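Local coordinates for ABC transporter, solute-binding protein (Staphylococcus aureus, PDB 6LKK) that binds glucose 6-phosphate in a cleft of its solute-binding fold and probably serves as the extracellular sensor of this sugar phosphate for a two-component signalling system, at residues F95-T100 against E268-I273; I112-Y117 against P123-K128; Q118-P123 against Y182-S187; I129-P134 against Q142-I147; Y148-H151 against S155-H158. One frame throughout, in Å; residues are numbered along the deposited sequence.

Interaction 1. Residues F95-T100 against E268-I273; sequences FLLMPT and ENLKNI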
# COMPACT_ATOMS: atom_id res chain seq x y z
N PHE A 95 2.12 1.31 -10.52
CA PHE A 95 3.04 2.37 -10.10
C PHE A 95 4.20 1.85 -9.27
O PHE A 95 5.36 2.16 -9.56
CB PHE A 95 2.26 3.43 -9.32
CG PHE A 95 3.12 4.45 -8.64
CD1 PHE A 95 4.07 5.17 -9.35
CD2 PHE A 95 2.98 4.69 -7.28
CE1 PHE A 95 4.86 6.11 -8.72
CE2 PHE A 95 3.77 5.63 -6.64
CZ PHE A 95 4.71 6.34 -7.37
N LEU A 96 3.91 1.07 -8.22
CA LEU A 96 4.94 0.56 -7.33
C LEU A 96 4.51 -0.80 -6.81
O LEU A 96 3.33 -1.14 -6.79
CB LEU A 96 5.21 1.49 -6.14
CG LEU A 96 5.98 2.79 -6.35
CD1 LEU A 96 6.10 3.51 -5.01
CD2 LEU A 96 7.37 2.55 -6.94
N LEU A 97 5.50 -1.58 -6.37
CA LEU A 97 5.27 -2.84 -5.68
C LEU A 97 5.52 -2.61 -4.19
O LEU A 97 6.58 -2.13 -3.81
CB LEU A 97 6.19 -3.94 -6.20
CG LEU A 97 6.16 -4.16 -7.72
CD1 LEU A 97 7.17 -5.20 -8.12
CD2 LEU A 97 4.76 -4.55 -8.17
N MET A 98 4.53 -2.95 -3.36
CA MET A 98 4.60 -2.69 -1.93
C MET A 98 4.31 -3.96 -1.16
O MET A 98 3.14 -4.36 -1.01
CB MET A 98 3.62 -1.59 -1.52
CG MET A 98 3.83 -1.09 -0.10
SD MET A 98 5.35 -0.15 0.08
CE MET A 98 4.90 1.34 -0.79
N PRO A 99 5.34 -4.64 -0.65
CA PRO A 99 5.09 -5.77 0.25
C PRO A 99 4.39 -5.31 1.52
O PRO A 99 4.72 -4.27 2.09
CB PRO A 99 6.49 -6.31 0.55
CG PRO A 99 7.35 -5.80 -0.55
CD PRO A 99 6.77 -4.48 -0.93
N THR A 100 3.39 -6.08 1.94
CA THR A 100 2.88 -5.95 3.29
C THR A 100 3.81 -6.71 4.23
O THR A 100 4.46 -7.68 3.84
CB THR A 100 1.45 -6.46 3.39
OG1 THR A 100 1.40 -7.85 3.02
CG2 THR A 100 0.53 -5.67 2.47
N GLU A 268 14.03 -6.59 2.14
CA GLU A 268 14.29 -7.79 1.35
C GLU A 268 13.95 -7.56 -0.11
O GLU A 268 12.96 -6.90 -0.44
CB GLU A 268 13.51 -8.99 1.89
CG GLU A 268 13.91 -9.43 3.29
CD GLU A 268 15.24 -10.16 3.34
OE1 GLU A 268 15.86 -10.38 2.28
OE2 GLU A 268 15.67 -10.52 4.46
N ASN A 269 14.79 -8.12 -0.98
CA ASN A 269 14.48 -8.22 -2.40
C ASN A 269 13.31 -9.18 -2.60
O ASN A 269 13.12 -10.12 -1.83
CB ASN A 269 15.71 -8.71 -3.16
CG ASN A 269 15.51 -8.73 -4.66
OD1 ASN A 269 14.86 -9.64 -5.20
ND2 ASN A 269 16.08 -7.75 -5.35
N LEU A 270 12.52 -8.93 -3.65
CA LEU A 270 11.36 -9.78 -3.90
C LEU A 270 11.74 -11.25 -3.99
O LEU A 270 10.99 -12.13 -3.55
CB LEU A 270 10.65 -9.35 -5.18
CG LEU A 270 9.73 -8.13 -5.10
CD1 LEU A 270 9.17 -7.83 -6.48
CD2 LEU A 270 8.60 -8.34 -4.10
N LYS A 271 12.92 -11.55 -4.55
CA LYS A 271 13.33 -12.94 -4.71
C LYS A 271 13.53 -13.64 -3.37
O LYS A 271 13.53 -14.88 -3.34
CB LYS A 271 14.61 -13.02 -5.55
CG LYS A 271 15.88 -12.62 -4.82
CD LYS A 271 17.08 -12.65 -5.76
CE LYS A 271 18.39 -12.46 -5.01
NZ LYS A 271 18.58 -11.05 -4.54
N ASN A 272 13.70 -12.89 -2.29
CA ASN A 272 13.89 -13.46 -0.96
C ASN A 272 12.65 -13.30 -0.08
O ASN A 272 12.73 -13.56 1.13
CB ASN A 272 15.10 -12.81 -0.28
CG ASN A 272 16.37 -12.98 -1.08
OD1 ASN A 272 17.04 -12.00 -1.42
ND2 ASN A 272 16.71 -14.22 -1.40
N ILE A 273 11.53 -12.87 -0.65
CA ILE A 273 10.27 -12.74 0.08
C ILE A 273 9.38 -13.91 -0.30
O ILE A 273 9.22 -14.18 -1.50
CB ILE A 273 9.58 -11.40 -0.23
CG1 ILE A 273 10.43 -10.23 0.27
CG2 ILE A 273 8.18 -11.36 0.39
CD1 ILE A 273 9.93 -8.86 -0.15
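Leu-270 and Ile-273, from a loop far along the chain, meet Leu-97 and Pro-99 on the long strand 92-105, an example of a distant loop fastened to a sheet through apolar side chains. The loop comes in at Glu-268, whose backbone N and O are held by Tyr-206 OH and Lys-253 NZ. At Asn-269 it forms an Asx turn: OD1 accepts from Lys-271 N at 2.8 Å, in the carbonyl plane and on a lone pair, with an N-H...O angle of 169°, while ND2 of the same amide bonds to Glu-261 OE1. Leu-270 then opens a short 3-10 segment. With its CG anti to the carbonyl carbon (chi1 -79°), it sends CD1 across to Leu-97 CD1 at 3.7 Å, and the two side chains cross at about a right angle. The backbone bond from Ile-273 N to Leu-270 O, 3.0 Å long, closes the turn and brings the second apolar residue to the same strand. Ile-273 CD1 ends 4.0 Å from Pro-99 CG, again crossing nearly at right angles. Lys-253 of strand 253-254 packs against Leu-97, Pro-99 and Leu-270 alike. From Leu-97 to Pro-99 the strand alternates as expected: the outer pair packs on the loop, while Met-98 points the other way and touches the bound glucose 6-phosphate. With carbon alone meeting carbon across the interface, the fit depends on shape, and the polar bonds inside the loop probably help to set where its two apolar side chains point.

Interaction 2. Residues I112-Y117 against P123-K128; sequences IKIRGY and PILKGK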
# COMPACT_ATOMS: atom_id res chain seq x y z
N ILE A 112 10.77 -13.61 22.45
CA ILE A 112 9.61 -14.03 21.69
C ILE A 112 9.99 -14.13 20.21
O ILE A 112 10.53 -13.18 19.63
CB ILE A 112 8.44 -13.05 21.88
CG1 ILE A 112 8.07 -12.93 23.36
CG2 ILE A 112 7.23 -13.50 21.07
CD1 ILE A 112 7.18 -11.74 23.66
N LYS A 113 9.68 -15.27 19.60
CA LYS A 113 9.92 -15.47 18.17
C LYS A 113 8.69 -15.07 17.37
O LYS A 113 7.58 -15.51 17.67
CB LYS A 113 10.27 -16.93 17.87
CG LYS A 113 11.57 -17.43 18.49
CD LYS A 113 12.05 -18.69 17.76
CE LYS A 113 12.49 -19.80 18.71
NZ LYS A 113 12.32 -21.15 18.09
N ILE A 114 8.89 -14.24 16.35
CA ILE A 114 7.83 -13.83 15.44
C ILE A 114 8.37 -13.95 14.02
O ILE A 114 9.12 -13.08 13.56
CB ILE A 114 7.32 -12.41 15.73
CG1 ILE A 114 6.76 -12.33 17.15
CG2 ILE A 114 6.25 -12.03 14.72
CD1 ILE A 114 6.43 -10.93 17.61
N ARG A 115 8.00 -15.03 13.34
CA ARG A 115 8.40 -15.27 11.96
C ARG A 115 7.27 -15.06 10.96
O ARG A 115 7.53 -15.01 9.75
CB ARG A 115 8.93 -16.70 11.79
CG ARG A 115 10.36 -16.91 12.25
CD ARG A 115 10.50 -16.88 13.77
NE ARG A 115 11.87 -17.17 14.18
CZ ARG A 115 12.35 -18.38 14.44
NH1 ARG A 115 13.62 -18.52 14.79
NH2 ARG A 115 11.57 -19.45 14.35
N GLY A 116 6.03 -14.93 11.42
CA GLY A 116 4.91 -14.84 10.51
C GLY A 116 3.60 -14.78 11.26
O GLY A 116 3.56 -14.48 12.45
N TYR A 117 2.52 -15.10 10.54
CA TYR A 117 1.17 -14.93 11.09
C TYR A 117 0.90 -15.91 12.22
O TYR A 117 0.27 -15.54 13.22
CB TYR A 117 0.13 -15.08 9.99
CG TYR A 117 0.12 -13.95 8.99
CD1 TYR A 117 -0.26 -12.67 9.36
CD2 TYR A 117 0.48 -14.17 7.67
CE1 TYR A 117 -0.27 -11.63 8.44
CE2 TYR A 117 0.47 -13.15 6.75
CZ TYR A 117 0.10 -11.88 7.14
OH TYR A 117 0.10 -10.87 6.22
N PRO A 123 0.04 -17.06 22.88
CA PRO A 123 -0.76 -16.42 23.94
C PRO A 123 -0.12 -15.18 24.55
O PRO A 123 -0.84 -14.25 24.93
CB PRO A 123 -0.91 -17.54 24.97
CG PRO A 123 -0.88 -18.78 24.16
CD PRO A 123 0.10 -18.52 23.05
N ILE A 124 1.21 -15.13 24.65
CA ILE A 124 1.86 -13.99 25.28
C ILE A 124 1.56 -12.70 24.52
O ILE A 124 1.67 -11.60 25.09
CB ILE A 124 3.38 -14.23 25.39
CG1 ILE A 124 4.06 -13.16 26.24
CG2 ILE A 124 4.03 -14.29 24.01
CD1 ILE A 124 3.69 -13.21 27.71
N LEU A 125 1.18 -12.79 23.26
CA LEU A 125 0.95 -11.63 22.42
C LEU A 125 -0.52 -11.20 22.35
O LEU A 125 -0.83 -10.22 21.67
CB LEU A 125 1.46 -11.90 21.00
CG LEU A 125 2.97 -12.08 20.85
CD1 LEU A 125 3.33 -12.51 19.44
CD2 LEU A 125 3.72 -10.80 21.22
N LYS A 126 -1.41 -11.91 23.04
CA LYS A 126 -2.83 -11.61 22.92
C LYS A 126 -3.12 -10.17 23.35
O LYS A 126 -2.66 -9.72 24.41
CB LYS A 126 -3.66 -12.58 23.76
CG LYS A 126 -5.16 -12.32 23.66
CD LYS A 126 -5.97 -13.53 24.05
CE LYS A 126 -7.45 -13.19 24.18
NZ LYS A 126 -8.05 -12.78 22.89
N GLY A 127 -3.89 -9.46 22.54
CA GLY A 127 -4.21 -8.08 22.80
C GLY A 127 -3.06 -7.11 22.69
O GLY A 127 -3.25 -5.91 22.93
N LYS A 128 -1.87 -7.59 22.32
CA LYS A 128 -0.69 -6.74 22.18
C LYS A 128 -0.22 -6.65 20.73
O LYS A 128 0.93 -6.28 20.47
CB LYS A 128 0.43 -7.26 23.08
CG LYS A 128 0.00 -7.36 24.55
CD LYS A 128 1.15 -7.77 25.46
CE LYS A 128 0.68 -7.85 26.90
NZ LYS A 128 1.81 -8.04 27.86
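Ile-112 and Ile-114 share one side-chain conformation, CG1 anti to the carbonyl carbon (chi1 -58° and -61°), and this carries both CD1 methyls toward Ile-124 and Leu-125. Ile-124 turns differently: its CG1 is anti to the backbone N, which leaves CG2 in the crowded position between N and the carbonyl carbon, and that methyl is the one that faces Ile-112. In the connection between strands 92-105 and 129-132, the extended residues 112-114 pack on a 3-10 turn at 123-125 that runs into a type II beta turn from Leu-125 to Lys-128. Such irregular connections illustrate how a chain between two strands can be held by a few aliphatic groups. The turns are fixed by backbone bonds, Lys-126 N to Pro-123 O at 3.1 Å and Lys-128 N to Leu-125 O at 2.9 Å, with Gly-127 taking the positive phi that the second turn needs. In segment 112-117, Arg-115 N is bonded to Asp-119 OD2, and the backbone of Arg-115 also pairs with that of Ile-208. Tyr-183 packs on both Ile-112 and Leu-125 and so joins the two segments from outside. Burial is graded: Ile-124 lies at the surface, whereas Ile-114 and Leu-125 are buried. At the outer end, Ile-112 CD1 lies 4.1 Å from Ile-124 CG2, the two chains meeting at a slant, and 4.3 Å from Leu-125 CD2. Further in, the side chains of Ile-114 and Leu-125 meet tip to tip, with Ile-114 CD1 3.9 Å from Leu-125 CD1.

Interaction 3. Residues Q118-P123 against Y182-S187; sequences QDLLQP and YYAGLS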
# COMPACT_ATOMS: atom_id res chain seq x y z
N GLN A 118 1.33 -17.16 12.08
CA GLN A 118 1.06 -18.15 13.12
C GLN A 118 1.68 -17.73 14.45
O GLN A 118 1.07 -17.90 15.51
CB GLN A 118 1.58 -19.52 12.70
CG GLN A 118 0.82 -20.14 11.55
CD GLN A 118 1.12 -21.62 11.37
OE1 GLN A 118 1.64 -22.27 12.28
NE2 GLN A 118 0.79 -22.15 10.20
N ASP A 119 2.89 -17.17 14.41
CA ASP A 119 3.56 -16.76 15.64
C ASP A 119 2.82 -15.62 16.33
O ASP A 119 2.96 -15.45 17.55
CB ASP A 119 4.99 -16.33 15.33
CG ASP A 119 5.89 -17.50 14.97
OD1 ASP A 119 5.44 -18.66 15.10
OD2 ASP A 119 7.03 -17.25 14.55
N LEU A 120 2.05 -14.82 15.59
CA LEU A 120 1.31 -13.74 16.22
C LEU A 120 0.23 -14.26 17.16
O LEU A 120 -0.25 -13.51 18.01
CB LEU A 120 0.68 -12.84 15.16
CG LEU A 120 1.65 -12.03 14.29
CD1 LEU A 120 0.88 -11.23 13.25
CD2 LEU A 120 2.51 -11.10 15.13
N LEU A 121 -0.15 -15.53 17.03
CA LEU A 121 -1.18 -16.14 17.85
C LEU A 121 -0.65 -16.69 19.17
O LEU A 121 -1.44 -17.22 19.96
CB LEU A 121 -1.88 -17.26 17.08
CG LEU A 121 -2.54 -16.85 15.76
CD1 LEU A 121 -3.17 -18.05 15.09
CD2 LEU A 121 -3.57 -15.75 15.97
N GLN A 122 0.65 -16.59 19.42
CA GLN A 122 1.19 -17.04 20.69
C GLN A 122 0.45 -16.34 21.83
O GLN A 122 0.24 -15.12 21.77
CB GLN A 122 2.68 -16.77 20.76
CG GLN A 122 3.51 -17.72 19.92
CD GLN A 122 4.97 -17.33 19.86
OE1 GLN A 122 5.82 -17.93 20.52
NE2 GLN A 122 5.28 -16.32 19.05
N PRO A 123 0.04 -17.06 22.88
CA PRO A 123 -0.76 -16.42 23.94
C PRO A 123 -0.12 -15.18 24.55
O PRO A 123 -0.84 -14.25 24.93
CB PRO A 123 -0.91 -17.54 24.97
CG PRO A 123 -0.88 -18.78 24.16
CD PRO A 123 0.10 -18.52 23.05
N TYR A 182 2.51 -1.49 21.32
CA TYR A 182 2.20 -2.85 20.91
C TYR A 182 3.49 -3.60 20.62
O TYR A 182 4.49 -3.01 20.21
CB TYR A 182 1.30 -2.88 19.66
CG TYR A 182 -0.06 -2.25 19.87
CD1 TYR A 182 -1.06 -2.91 20.57
CD2 TYR A 182 -0.34 -0.99 19.35
CE1 TYR A 182 -2.30 -2.34 20.75
CE2 TYR A 182 -1.57 -0.41 19.54
CZ TYR A 182 -2.55 -1.08 20.23
OH TYR A 182 -3.79 -0.51 20.42
N TYR A 183 3.45 -4.92 20.83
CA TYR A 183 4.60 -5.75 20.52
C TYR A 183 4.81 -5.90 19.02
O TYR A 183 5.95 -6.03 18.57
CB TYR A 183 4.43 -7.13 21.17
CG TYR A 183 4.83 -7.18 22.62
CD1 TYR A 183 4.31 -6.27 23.54
CD2 TYR A 183 5.71 -8.14 23.09
CE1 TYR A 183 4.67 -6.32 24.87
CE2 TYR A 183 6.08 -8.19 24.42
CZ TYR A 183 5.55 -7.28 25.30
OH TYR A 183 5.91 -7.33 26.63
N ALA A 184 3.73 -5.89 18.25
CA ALA A 184 3.85 -6.10 16.81
C ALA A 184 2.58 -5.60 16.14
O ALA A 184 1.56 -5.35 16.79
CB ALA A 184 4.10 -7.58 16.47
N GLY A 185 2.65 -5.44 14.82
CA GLY A 185 1.52 -4.95 14.06
C GLY A 185 1.62 -5.32 12.60
O GLY A 185 2.67 -5.75 12.12
N LEU A 186 0.51 -5.13 11.90
CA LEU A 186 0.41 -5.41 10.47
C LEU A 186 0.52 -4.10 9.70
O LEU A 186 -0.35 -3.23 9.82
CB LEU A 186 -0.89 -6.14 10.15
CG LEU A 186 -1.14 -7.45 10.89
CD1 LEU A 186 -2.34 -8.16 10.28
CD2 LEU A 186 0.08 -8.36 10.86
N SER A 187 1.57 -3.98 8.90
CA SER A 187 1.92 -2.71 8.27
C SER A 187 2.32 -2.99 6.82
O SER A 187 1.95 -4.01 6.22
CB SER A 187 3.03 -2.02 9.08
OG SER A 187 3.41 -0.78 8.50
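Asp-119 O, in the turn that presents Leu-120 to Ala-184 and Leu-186, is gripped by two donors of one residue. Gln-122 NE2 reaches it at 2.9 Å with an N-H...O angle of 164°, and Gln-122 N at 3.2 Å, the two arriving from opposite faces of the carbonyl plane. The oxygen lies almost within the amide plane of Gln-122, so the amide has little freedom to rotate; the same NE2 is also bonded to Lys-113 O. The two bonds to Asp-119 O brace a short turn of helical phi/psi that lacks regular helix bonds, and Leu-120 projects from it into the protein. Its CG is anti to the carbonyl carbon (chi1 -67°), and the fork at CG divides the work between two strand residues. CD2 lies 4.1 Å from Ala-184 CB, while CD1 meets Leu-186 CD2 at 3.8 Å, the two leucines slanting across one another. Gly-185 lies between the two in sequence, and its position faces the other way, as alternation in a strand requires. The case shows how a loop can be plugged into a sheet by one forked residue. Strand 184-188 runs antiparallel to strand 92-105 and parallel to strand 129-132; Ile-102 of the former touches both leucines, and Phe-160 of helix 154-161 packs on the same pair.

Interaction 4. Residues I129-P134 against Q142-I147; sequences IAYSNP and QHMRAI
Pro-134 and Met-144 make the tight part of this contact: Pro-134 CB lies 3.8 Å from Met-144 CG, the side chains slanting past each other. Met-144 then bends at chi2 and chi3 (-47° and 94°), which swings its methyl back to Tyr-131. Here the approach is looser, a single touch of CE on CD2 of the ring at 4.1 Å. The sulfur forms an oblique Met-aromatic contact, SD lying 5.2 Å from the centroid of the Tyr-131 ring and 40° off its normal. The topology is that of a beta-alpha-beta crossover, strand 129-132 leading through helices 138-151 and 154-161 to the parallel strand 165-167, as in the periplasmic-binding-protein fold, and Met-144 faces the sheet from the first helix. Thr-137, Thr-138 and Thr-139 of the ligand pocket lie in the connection and at the start of that helix. Phe-160 stacks edge-to-face with Tyr-131, whose OH is bonded to Gln-166 NE2. The side of the helix turned toward solvent carries Arg-145, which makes a cation-pi contact with Phe-289.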
# COMPACT_ATOMS: atom_id res chain seq x y z
N ILE A 129 -1.11 -6.99 19.79
CA ILE A 129 -0.85 -6.90 18.36
C ILE A 129 -1.88 -5.96 17.76
O ILE A 129 -3.04 -5.94 18.20
CB ILE A 129 -0.94 -8.29 17.69
CG1 ILE A 129 -0.11 -9.32 18.46
CG2 ILE A 129 -0.51 -8.21 16.23
CD1 ILE A 129 1.35 -8.96 18.59
N ALA A 130 -1.47 -5.18 16.76
CA ALA A 130 -2.35 -4.19 16.15
C ALA A 130 -2.43 -4.38 14.64
O ALA A 130 -1.49 -4.87 14.00
CB ALA A 130 -1.87 -2.76 16.46
N TYR A 131 -3.57 -3.97 14.08
CA TYR A 131 -3.76 -3.92 12.64
C TYR A 131 -4.79 -2.83 12.35
O TYR A 131 -5.45 -2.33 13.26
CB TYR A 131 -4.21 -5.27 12.07
CG TYR A 131 -5.61 -5.69 12.47
CD1 TYR A 131 -5.88 -6.11 13.77
CD2 TYR A 131 -6.64 -5.68 11.55
CE1 TYR A 131 -7.16 -6.50 14.13
CE2 TYR A 131 -7.92 -6.07 11.91
CZ TYR A 131 -8.17 -6.48 13.20
OH TYR A 131 -9.45 -6.86 13.55
N SER A 132 -4.91 -2.47 11.07
CA SER A 132 -5.82 -1.40 10.68
C SER A 132 -7.08 -1.95 10.03
O SER A 132 -7.12 -3.06 9.49
CB SER A 132 -5.12 -0.42 9.73
OG SER A 132 -4.53 -1.07 8.63
N ASN A 133 -8.14 -1.14 10.10
CA ASN A 133 -9.49 -1.49 9.67
C ASN A 133 -9.50 -2.05 8.25
O ASN A 133 -9.21 -1.31 7.30
CB ASN A 133 -10.38 -0.26 9.75
CG ASN A 133 -11.85 -0.59 9.54
OD1 ASN A 133 -12.19 -1.67 9.06
ND2 ASN A 133 -12.72 0.36 9.88
N PRO A 134 -9.84 -3.33 8.05
CA PRO A 134 -9.86 -3.87 6.68
C PRO A 134 -10.97 -3.30 5.82
O PRO A 134 -10.92 -3.45 4.60
CB PRO A 134 -10.04 -5.37 6.90
CG PRO A 134 -10.69 -5.50 8.23
CD PRO A 134 -10.20 -4.34 9.06
N GLN A 142 -5.52 -6.11 2.77
CA GLN A 142 -4.56 -7.01 2.15
C GLN A 142 -4.04 -8.04 3.15
O GLN A 142 -3.84 -9.21 2.80
CB GLN A 142 -3.41 -6.21 1.54
CG GLN A 142 -3.80 -5.42 0.29
CD GLN A 142 -4.15 -6.31 -0.89
OE1 GLN A 142 -5.30 -6.71 -1.06
NE2 GLN A 142 -3.16 -6.63 -1.71
N HIS A 143 -3.83 -7.63 4.40
CA HIS A 143 -3.40 -8.57 5.42
C HIS A 143 -4.47 -9.62 5.69
O HIS A 143 -4.15 -10.80 5.88
CB HIS A 143 -3.05 -7.83 6.71
CG HIS A 143 -1.64 -7.32 6.75
ND1 HIS A 143 -0.56 -8.15 6.96
CD2 HIS A 143 -1.14 -6.07 6.60
CE1 HIS A 143 0.55 -7.42 6.96
NE2 HIS A 143 0.22 -6.16 6.74
N MET A 144 -5.74 -9.22 5.74
CA MET A 144 -6.80 -10.19 5.97
C MET A 144 -6.88 -11.18 4.82
O MET A 144 -7.12 -12.38 5.03
CB MET A 144 -8.14 -9.49 6.17
CG MET A 144 -8.27 -8.67 7.45
SD MET A 144 -7.71 -9.47 8.97
CE MET A 144 -6.02 -8.88 9.06
N ARG A 145 -6.67 -10.71 3.58
CA ARG A 145 -6.58 -11.62 2.45
C ARG A 145 -5.38 -12.56 2.60
O ARG A 145 -5.48 -13.76 2.28
CB ARG A 145 -6.47 -10.84 1.14
CG ARG A 145 -7.76 -10.15 0.71
CD ARG A 145 -7.96 -10.24 -0.80
NE ARG A 145 -8.30 -11.60 -1.22
CZ ARG A 145 -8.54 -11.96 -2.47
NH1 ARG A 145 -8.49 -11.06 -3.45
NH2 ARG A 145 -8.83 -13.22 -2.76
N ALA A 146 -4.25 -12.05 3.08
CA ALA A 146 -3.08 -12.90 3.27
C ALA A 146 -3.36 -14.01 4.28
O ALA A 146 -2.98 -15.17 4.07
CB ALA A 146 -1.89 -12.07 3.73
N ILE A 147 -4.04 -13.67 5.38
CA ILE A 147 -4.36 -14.67 6.39
C ILE A 147 -5.37 -15.68 5.84
O ILE A 147 -5.24 -16.89 6.06
CB ILE A 147 -4.88 -13.97 7.66
CG1 ILE A 147 -3.75 -13.16 8.30
CG2 ILE A 147 -5.44 -14.99 8.66
CD1 ILE A 147 -4.17 -12.29 9.45

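Interaction 5. Residues Y148-H151 against S155-H158; sequences YSMH and SDVH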
# COMPACT_ATOMS: atom_id res chain seq x y z
N TYR A 148 -6.38 -15.20 5.12
CA TYR A 148 -7.34 -16.11 4.52
C TYR A 148 -6.67 -17.03 3.50
O TYR A 148 -7.05 -18.20 3.36
CB TYR A 148 -8.47 -15.33 3.85
CG TYR A 148 -9.50 -16.24 3.20
CD1 TYR A 148 -10.45 -16.89 3.96
CD2 TYR A 148 -9.49 -16.44 1.82
CE1 TYR A 148 -11.38 -17.73 3.37
CE2 TYR A 148 -10.42 -17.27 1.22
CZ TYR A 148 -11.36 -17.91 2.00
OH TYR A 148 -12.29 -18.74 1.42
N SER A 149 -5.67 -16.52 2.78
CA SER A 149 -5.06 -17.30 1.71
C SER A 149 -4.27 -18.49 2.24
O SER A 149 -4.03 -19.43 1.48
CB SER A 149 -4.14 -16.41 0.87
OG SER A 149 -2.90 -16.20 1.52
N MET A 150 -3.86 -18.48 3.51
CA MET A 150 -3.04 -19.56 4.03
C MET A 150 -3.71 -20.91 3.80
O MET A 150 -3.11 -21.83 3.22
CB MET A 150 -2.78 -19.36 5.53
CG MET A 150 -1.93 -18.14 5.86
SD MET A 150 -1.44 -18.09 7.59
CE MET A 150 -3.03 -18.02 8.40
N HIS A 151 -4.95 -21.05 4.25
CA HIS A 151 -5.71 -22.28 4.11
C HIS A 151 -7.11 -22.02 3.57
O HIS A 151 -7.93 -22.95 3.53
CB HIS A 151 -5.79 -23.01 5.45
CG HIS A 151 -4.45 -23.24 6.09
ND1 HIS A 151 -4.08 -22.64 7.27
CD2 HIS A 151 -3.39 -23.99 5.70
CE1 HIS A 151 -2.85 -23.02 7.58
NE2 HIS A 151 -2.41 -23.84 6.64
N SER A 155 -12.01 -18.97 9.53
CA SER A 155 -11.69 -19.15 10.94
C SER A 155 -10.29 -18.63 11.26
O SER A 155 -10.05 -18.14 12.37
CB SER A 155 -11.82 -20.62 11.33
OG SER A 155 -11.04 -21.45 10.49
N ASP A 156 -9.36 -18.72 10.30
CA ASP A 156 -8.02 -18.18 10.53
C ASP A 156 -8.06 -16.66 10.64
O ASP A 156 -7.31 -16.08 11.44
CB ASP A 156 -7.08 -18.60 9.40
CG ASP A 156 -6.68 -20.06 9.48
OD1 ASP A 156 -6.64 -20.62 10.60
OD2 ASP A 156 -6.39 -20.65 8.41
N VAL A 157 -8.90 -16.01 9.85
CA VAL A 157 -9.04 -14.56 9.95
C VAL A 157 -9.62 -14.18 11.30
O VAL A 157 -9.11 -13.29 11.99
CB VAL A 157 -9.90 -14.02 8.79
CG1 VAL A 157 -10.12 -12.52 8.93
CG2 VAL A 157 -9.26 -14.33 7.45
N HIS A 158 -10.70 -14.86 11.70
CA HIS A 158 -11.34 -14.54 12.97
C HIS A 158 -10.42 -14.81 14.15
O HIS A 158 -10.42 -14.06 15.13
CB HIS A 158 -12.64 -15.33 13.11
CG HIS A 158 -13.72 -14.88 12.17
ND1 HIS A 158 -14.87 -15.62 11.95
CD2 HIS A 158 -13.84 -13.77 11.41
CE1 HIS A 158 -15.64 -14.98 11.09
NE2 HIS A 158 -15.04 -13.86 10.74
O HOH W 1 -6.47 -19.52 5.93
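His-151 and Asp-156 carry the polar part of the contact: ND1 donates to OD2 over 3.3 Å, a long bond with an N-H...O angle of 161°. His-151 CG is anti to the carbonyl carbon (chi1 -53°), which places ND1 toward Asp-156, and OD2 lies in the plane of the imidazole, at its edge. The acceptor is met on its syn side, somewhat out of the carboxylate plane, and ring and carboxylate are turned 59° apart. A water adds a second link, accepting from His-151 N at 2.7 Å and probably donating to Asp-156 OD2, also at 2.7 Å. Beside this lies an apolar part. Val-157 CG2 sits 3.8 Å from Tyr-148 CB, at the edge of the Tyr-148 ring, near its plane, and Met-150 CE approaches Asp-156 CB at 4.2 Å. In the next shell, Met-150 CB lies above the rim of one face of the His-151 ring, and Met-144 and Ile-147 of the same helix extend the apolar patch around Val-157. Tyr-148 and Val-157 also touch the C-terminal helix 286-293, through Met-292 and Ile-293. The arrangement exemplifies two consecutive helices, 138-151 and 154-161, packed beside their short connection, with a buried valine inside and a His-carboxylate pair toward solvent. ND1 and probably the water converge on OD2, and the adjacent carboxylate would probably favour a protonated imidazole, so charge may reinforce a long bond.

How the interactions relate
Interactions 2 and 3 are the most intimate pair, with centres 4 Å apart and Pro-123 in common. Interaction 3 joins interaction 4 through the sheet, Leu-186 N lying 2.9 Å from Ala-130 O, and His-143 links three contacts: its NE2 is 2.8 Å from Ser-187 O and its ND1 2.9 Å from Tyr-117 OH of interaction 2. Interactions 4 and 5 follow each other along helix 138-151. Interaction 1 reaches this group where Thr-100 CB packs 3.6 Å from His-143 NE2. It is also nearest the ligand: the side chain of Pro-99 is about 7 Å from glucose 6-phosphate, whereas those of Leu-186 and Pro-134 lie about 10 Å from it, and interactions 2 and 5 are remote from the pocket.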